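Local structure of 3-keto-5-aminohexanoate cleavage enzyme (Ralstonia eutropha, 3C6C) at residues C104-F109 and V133-D138; A221-E226 and M251-Q256. The protein probably cleaves beta-keto acids such as 3-keto-5-aminohexanoate with the help of a bound divalent metal ion. All blocks are in the same frame, centred on the assembly; numbering follows the deposited sequence.

The two contacts illustrate how a TIM barrel fastens the loops that leave its strands to helices of its outer layer. Going from the N terminus, the chain passes through barrel strands 23-29, 64-70 and 99-103 before contact 1 closes a 23-residue excursion between 104-109 and 133-138. After strands 143-147, 182-187 and 210-214, contact 2 joins 221-226 to 251-256, enclosing most of helix 225-232 and strand 240-244. The loops follow in series, without nesting or crossing. Lying on opposite sides of the chain's centre, the contacts are 28 Å apart between centres and about 17 Å between nearest atoms, so the two do not touch.

Contact 1 of 2, residues C104-F109 and V133-D138; sequences CGLGAF and VKHLED
A beta-alpha-beta crossover of the TIM barrel is the setting in which Cys104 and Leu106 meet His135 and Leu136: barrel strand 99-103 has just ended, and helix 134-139 is about to lead back into the parallel strand 143-147. The imidazole of His135 stands at the centre of the contact. Leu106 reaches it from the opposite direction, its CD2 methyl lying 3.5 Å from CE1 of His135 and 3.7 Å from NE2 of the same ring. The sulfur of Cys104 also approaches CE1 of His135, at 3.8 Å. Its approach is oblique, SG being 4.9 Å from the centroid of the His135 ring and 72° off the ring normal. With SG trans to the backbone nitrogen (chi1 -155°), the Cys104 side chain projects at the helix and also gains an apolar contact, 3.7 Å from SG to CD1 of Leu136. The other methyl of Leu136, CD2, rests 3.5 Å above the plane of the His135 ring, displaced to its rim, so that neighbouring residues of one helix share the apolar packing. NE2 of His135 hydrogen-bonds to the backbone oxygen of Thr103, the last residue of strand 99-103, which limits rotation of the ring and joins the start of the helix to the strand end. The side chain of Cys104 is about 9 Å from the bound nickel held by His66, His68 and Glu269, hence near the metal site without being one of its ligands. Around this buried join, Phe84 of helix 81-92 meets the His135 ring, Met172 and Phe176 of helix 166-179 pack against Cys104, and Leu102 of strand 99-103 touches both His135 and Leu136.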
loop_
_atom_site.group_PDB
_atom_site.type_symbol
_atom_site.label_atom_id
_atom_site.label_comp_id
_atom_site.label_asym_id
_atom_site.label_seq_id
_atom_site.Cartn_x
_atom_site.Cartn_y
_atom_site.Cartn_z
ATOM N N CYS A 104 -14.832 20.162 -21.120
ATOM C CA CYS A 104 -14.332 21.526 -21.053
ATOM C C CYS A 104 -12.824 21.516 -20.876
ATOM O O CYS A 104 -12.255 22.419 -20.261
ATOM C CB CYS A 104 -15.027 22.291 -19.936
ATOM S SG CYS A 104 -15.035 24.081 -20.226
ATOM N N GLY A 105 -12.218 20.452 -21.399
ATOM C CA GLY A 105 -10.757 20.257 -21.410
ATOM C C GLY A 105 -10.082 21.055 -22.513
ATOM O O GLY A 105 -8.862 21.241 -22.571
ATOM N N LEU A 106 -10.943 21.541 -23.376
ATOM C CA LEU A 106 -10.575 22.360 -24.564
ATOM C C LEU A 106 -9.886 23.686 -24.242
ATOM O O LEU A 106 -10.062 24.254 -23.172
ATOM C CB LEU A 106 -11.836 22.632 -25.399
ATOM C CG LEU A 106 -13.046 23.274 -24.663
ATOM C CD1 LEU A 106 -13.095 24.803 -24.797
ATOM C CD2 LEU A 106 -14.356 22.627 -25.150
ATOM N N GLY A 107 -9.058 24.123 -25.181
ATOM C CA GLY A 107 -8.405 25.446 -25.132
ATOM C C GLY A 107 -7.223 25.595 -24.186
ATOM O O GLY A 107 -6.964 26.682 -23.658
ATOM N N ALA A 108 -6.537 24.487 -23.947
ATOM C CA ALA A 108 -5.401 24.431 -23.024
ATOM C C ALA A 108 -4.212 23.804 -23.732
ATOM O O ALA A 108 -3.290 23.287 -23.122
ATOM C CB ALA A 108 -5.751 23.632 -21.748
ATOM N N PHE A 109 -4.290 23.830 -25.049
ATOM C CA PHE A 109 -3.338 23.108 -25.918
ATOM C C PHE A 109 -2.153 23.977 -26.351
ATOM O O PHE A 109 -2.279 24.881 -27.154
ATOM C CB PHE A 109 -4.095 22.532 -27.122
ATOM C CG PHE A 109 -3.231 21.803 -28.120
ATOM C CD1 PHE A 109 -2.737 20.532 -27.837
ATOM C CD2 PHE A 109 -2.947 22.369 -29.353
ATOM C CE1 PHE A 109 -1.950 19.856 -28.752
ATOM C CE2 PHE A 109 -2.165 21.693 -30.284
ATOM C CZ PHE A 109 -1.664 20.439 -29.983
ATOM N N VAL A 133 -15.761 28.672 -22.004
ATOM C CA VAL A 133 -16.997 28.267 -21.315
ATOM C C VAL A 133 -18.238 28.590 -22.147
ATOM O O VAL A 133 -19.378 28.368 -21.719
ATOM C CB VAL A 133 -17.121 28.866 -19.875
ATOM C CG1 VAL A 133 -15.918 28.434 -18.957
ATOM C CG2 VAL A 133 -17.304 30.378 -19.919
ATOM N N LYS A 134 -18.008 29.110 -23.347
ATOM C CA LYS A 134 -19.132 29.558 -24.208
ATOM C C LYS A 134 -20.181 28.437 -24.432
ATOM O O LYS A 134 -21.383 28.627 -24.284
ATOM C CB LYS A 134 -18.598 30.113 -25.543
ATOM C CG LYS A 134 -19.646 30.403 -26.565
ATOM C CD LYS A 134 -20.739 31.315 -26.011
ATOM C CE LYS A 134 -21.722 31.776 -27.126
ATOM N NZ LYS A 134 -21.810 30.828 -28.298
ATOM N N HIS A 135 -19.697 27.250 -24.756
ATOM C CA HIS A 135 -20.598 26.111 -25.011
ATOM C C HIS A 135 -21.379 25.709 -23.772
ATOM O O HIS A 135 -22.517 25.252 -23.851
ATOM C CB HIS A 135 -19.862 24.922 -25.635
ATOM C CG HIS A 135 -18.873 24.268 -24.730
ATOM N ND1 HIS A 135 -17.767 24.924 -24.223
ATOM C CD2 HIS A 135 -18.814 23.001 -24.249
ATOM C CE1 HIS A 135 -17.079 24.087 -23.470
ATOM N NE2 HIS A 135 -17.690 22.915 -23.471
ATOM N N LEU A 136 -20.773 25.933 -22.621
ATOM C CA LEU A 136 -21.405 25.565 -21.360
ATOM C C LEU A 136 -22.571 26.523 -21.067
ATOM O O LEU A 136 -23.621 26.125 -20.592
ATOM C CB LEU A 136 -20.402 25.572 -20.206
ATOM C CG LEU A 136 -19.243 24.579 -20.267
ATOM C CD1 LEU A 136 -18.486 24.672 -18.925
ATOM C CD2 LEU A 136 -19.771 23.169 -20.558
ATOM N N GLU A 137 -22.337 27.780 -21.411
ATOM C CA GLU A 137 -23.330 28.849 -21.240
ATOM C C GLU A 137 -24.542 28.521 -22.095
ATOM O O GLU A 137 -25.675 28.698 -21.681
ATOM C CB GLU A 137 -22.742 30.192 -21.627
ATOM C CG GLU A 137 -21.631 30.662 -20.711
ATOM C CD GLU A 137 -20.945 31.944 -21.181
ATOM O OE1 GLU A 137 -21.105 32.333 -22.344
ATOM O OE2 GLU A 137 -20.219 32.540 -20.372
ATOM N N ASP A 138 -24.282 27.999 -23.284
ATOM C CA ASP A 138 -25.348 27.763 -24.274
ATOM C C ASP A 138 -26.125 26.490 -23.937
ATOM O O ASP A 138 -27.340 26.411 -24.141
ATOM C CB ASP A 138 -24.792 27.568 -25.697
ATOM C CG ASP A 138 -24.176 28.827 -26.318
ATOM O OD1 ASP A 138 -24.344 29.976 -25.806
ATOM O OD2 ASP A 138 -23.508 28.642 -27.368
#

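Contact 2 of 2, residues A221-E226 and M251-Q256; sequences APASTE and MPMMAQ
The carboxamide of Gln256 offers one face to Thr225, whose hydroxyl and methyl both lie on that side of the plane. OG1 of Thr225 donates to OE1 of Gln256 at 2.7 Å, with a C=O...donor angle of 123°; the donor stands 37° out of the carbonyl plane and therefore misses the lone-pair directions. CG2 of Thr225 also comes close to the same oxygen, 3.2 Å from OE1 of Gln256. The two side chains cross at about a right angle: the Gln256 chain leaves its helix with CG trans to the backbone N and bends at chi2, and the chi3 of 85° then turns the amide plane so that one face meets the threonine. A second bond reaches the oxygen from outside the chain, since OE1 of Gln256 also accepts from NE2 of Gln256 of the second subunit. This buried amide oxygen is thus gripped by two donors and links the contact to the subunit interface. One helical turn earlier, the selenomethionine Met253 folds back at chi2 and chi3 and lays its selenium against the loop, with SE 4.0 Å from CB of Ala223 and 3.9 Å from the Ala223 carbonyl carbon. Ala223 is the centre of an inverse gamma turn, and Ser224, at the N-cap position of helix 225-232, pairs its hydroxyl with Thr227. Met228 of that helix touches both Met253 and Gln256. Such packing joins two successive outer helices of a TIM barrel, 225-232 and 250-260, through the loop before helix 225-232 and that helix's first residue.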
loop_
_atom_site.group_PDB
_atom_site.type_symbol
_atom_site.label_atom_id
_atom_site.label_comp_id
_atom_site.label_asym_id
_atom_site.label_seq_id
_atom_site.Cartn_x
_atom_site.Cartn_y
_atom_site.Cartn_z
ATOM N N ALA A 221 -0.216 9.431 -14.240
ATOM C CA ALA A 221 -0.217 8.263 -13.357
ATOM C C ALA A 221 -0.626 7.022 -14.161
ATOM O O ALA A 221 -1.551 7.089 -14.963
ATOM C CB ALA A 221 -1.167 8.475 -12.152
ATOM N N PRO A 222 0.057 5.897 -13.919
ATOM C CA PRO A 222 -0.236 4.666 -14.671
ATOM C C PRO A 222 -1.484 3.934 -14.189
ATOM O O PRO A 222 -1.989 4.114 -13.070
ATOM C CB PRO A 222 1.004 3.809 -14.428
ATOM C CG PRO A 222 1.468 4.220 -13.060
ATOM C CD PRO A 222 1.207 5.711 -13.003
ATOM N N ALA A 223 -1.934 3.056 -15.071
ATOM C CA ALA A 223 -3.094 2.192 -14.810
ATOM C C ALA A 223 -2.690 0.963 -13.989
ATOM O O ALA A 223 -2.425 -0.107 -14.529
ATOM C CB ALA A 223 -3.755 1.737 -16.186
ATOM N N SER A 224 -2.626 1.121 -12.679
ATOM C CA SER A 224 -2.380 0.012 -11.787
ATOM C C SER A 224 -3.296 0.106 -10.580
ATOM O O SER A 224 -3.766 1.175 -10.196
ATOM C CB SER A 224 -0.917 -0.059 -11.320
ATOM O OG SER A 224 -0.601 0.994 -10.400
ATOM N N THR A 225 -3.524 -1.039 -9.975
ATOM C CA THR A 225 -4.299 -1.097 -8.730
ATOM C C THR A 225 -3.656 -0.233 -7.630
ATOM O O THR A 225 -4.336 0.486 -6.890
ATOM C CB THR A 225 -4.475 -2.577 -8.251
ATOM O OG1 THR A 225 -5.167 -3.307 -9.281
ATOM C CG2 THR A 225 -5.281 -2.638 -6.971
ATOM N N GLU A 226 -2.333 -0.271 -7.592
ATOM C CA GLU A 226 -1.556 0.434 -6.592
ATOM C C GLU A 226 -1.756 1.933 -6.744
ATOM O O GLU A 226 -1.871 2.674 -5.755
ATOM C CB GLU A 226 -0.070 0.046 -6.670
ATOM C CG GLU A 226 0.200 -1.361 -6.184
ATOM C CD GLU A 226 0.197 -2.430 -7.300
ATOM O OE1 GLU A 226 -0.444 -2.281 -8.392
ATOM O OE2 GLU A 226 0.856 -3.472 -7.081
HETATM N N MSE A 251 -11.374 -2.103 -19.376
HETATM C CA MSE A 251 -12.206 -3.026 -18.556
HETATM C C MSE A 251 -11.569 -3.344 -17.178
HETATM O O MSE A 251 -12.267 -3.294 -16.164
HETATM C CB MSE A 251 -12.618 -4.284 -19.329
HETATM C CG MSE A 251 -13.618 -3.987 -20.439
HETATM SE SE MSE A 251 -15.296 -3.138 -19.903
HETATM C CE MSE A 251 -15.878 -2.420 -21.590
ATOM N N PRO A 252 -10.259 -3.660 -17.129
ATOM C CA PRO A 252 -9.587 -3.840 -15.833
ATOM C C PRO A 252 -9.749 -2.644 -14.894
ATOM O O PRO A 252 -10.045 -2.810 -13.705
ATOM C CB PRO A 252 -8.115 -4.057 -16.241
ATOM C CG PRO A 252 -8.247 -4.727 -17.569
ATOM C CD PRO A 252 -9.333 -3.935 -18.239
HETATM N N MSE A 253 -9.578 -1.433 -15.408
HETATM C CA MSE A 253 -9.672 -0.273 -14.521
HETATM C C MSE A 253 -11.103 -0.022 -14.059
HETATM O O MSE A 253 -11.345 0.412 -12.937
HETATM C CB MSE A 253 -9.059 0.980 -15.130
HETATM C CG MSE A 253 -7.515 0.947 -15.197
HETATM SE SE MSE A 253 -6.503 0.557 -13.581
HETATM C CE MSE A 253 -6.364 -1.242 -13.615
HETATM N N MSE A 254 -12.056 -0.327 -14.924
HETATM C CA MSE A 254 -13.479 -0.246 -14.559
HETATM C C MSE A 254 -13.792 -1.180 -13.380
HETATM O O MSE A 254 -14.390 -0.777 -12.369
HETATM C CB MSE A 254 -14.354 -0.599 -15.782
HETATM C CG MSE A 254 -15.894 -0.611 -15.565
HETATM SE SE MSE A 254 -16.549 -2.252 -14.822
HETATM C CE MSE A 254 -15.865 -3.523 -16.100
ATOM N N ALA A 255 -13.360 -2.427 -13.505
ATOM C CA ALA A 255 -13.655 -3.421 -12.462
ATOM C C ALA A 255 -12.957 -3.020 -11.157
ATOM O O ALA A 255 -13.508 -3.134 -10.050
ATOM C CB ALA A 255 -13.256 -4.875 -12.901
ATOM N N GLN A 256 -11.746 -2.516 -11.301
ATOM C CA GLN A 256 -10.904 -2.174 -10.135
ATOM C C GLN A 256 -11.500 -0.998 -9.381
ATOM O O GLN A 256 -11.575 -1.005 -8.144
ATOM C CB GLN A 256 -9.446 -1.858 -10.540
ATOM C CG GLN A 256 -8.567 -1.635 -9.320
ATOM C CD GLN A 256 -8.530 -2.855 -8.449
ATOM O OE1 GLN A 256 -7.725 -3.764 -8.693
ATOM N NE2 GLN A 256 -9.420 -2.918 -7.445
#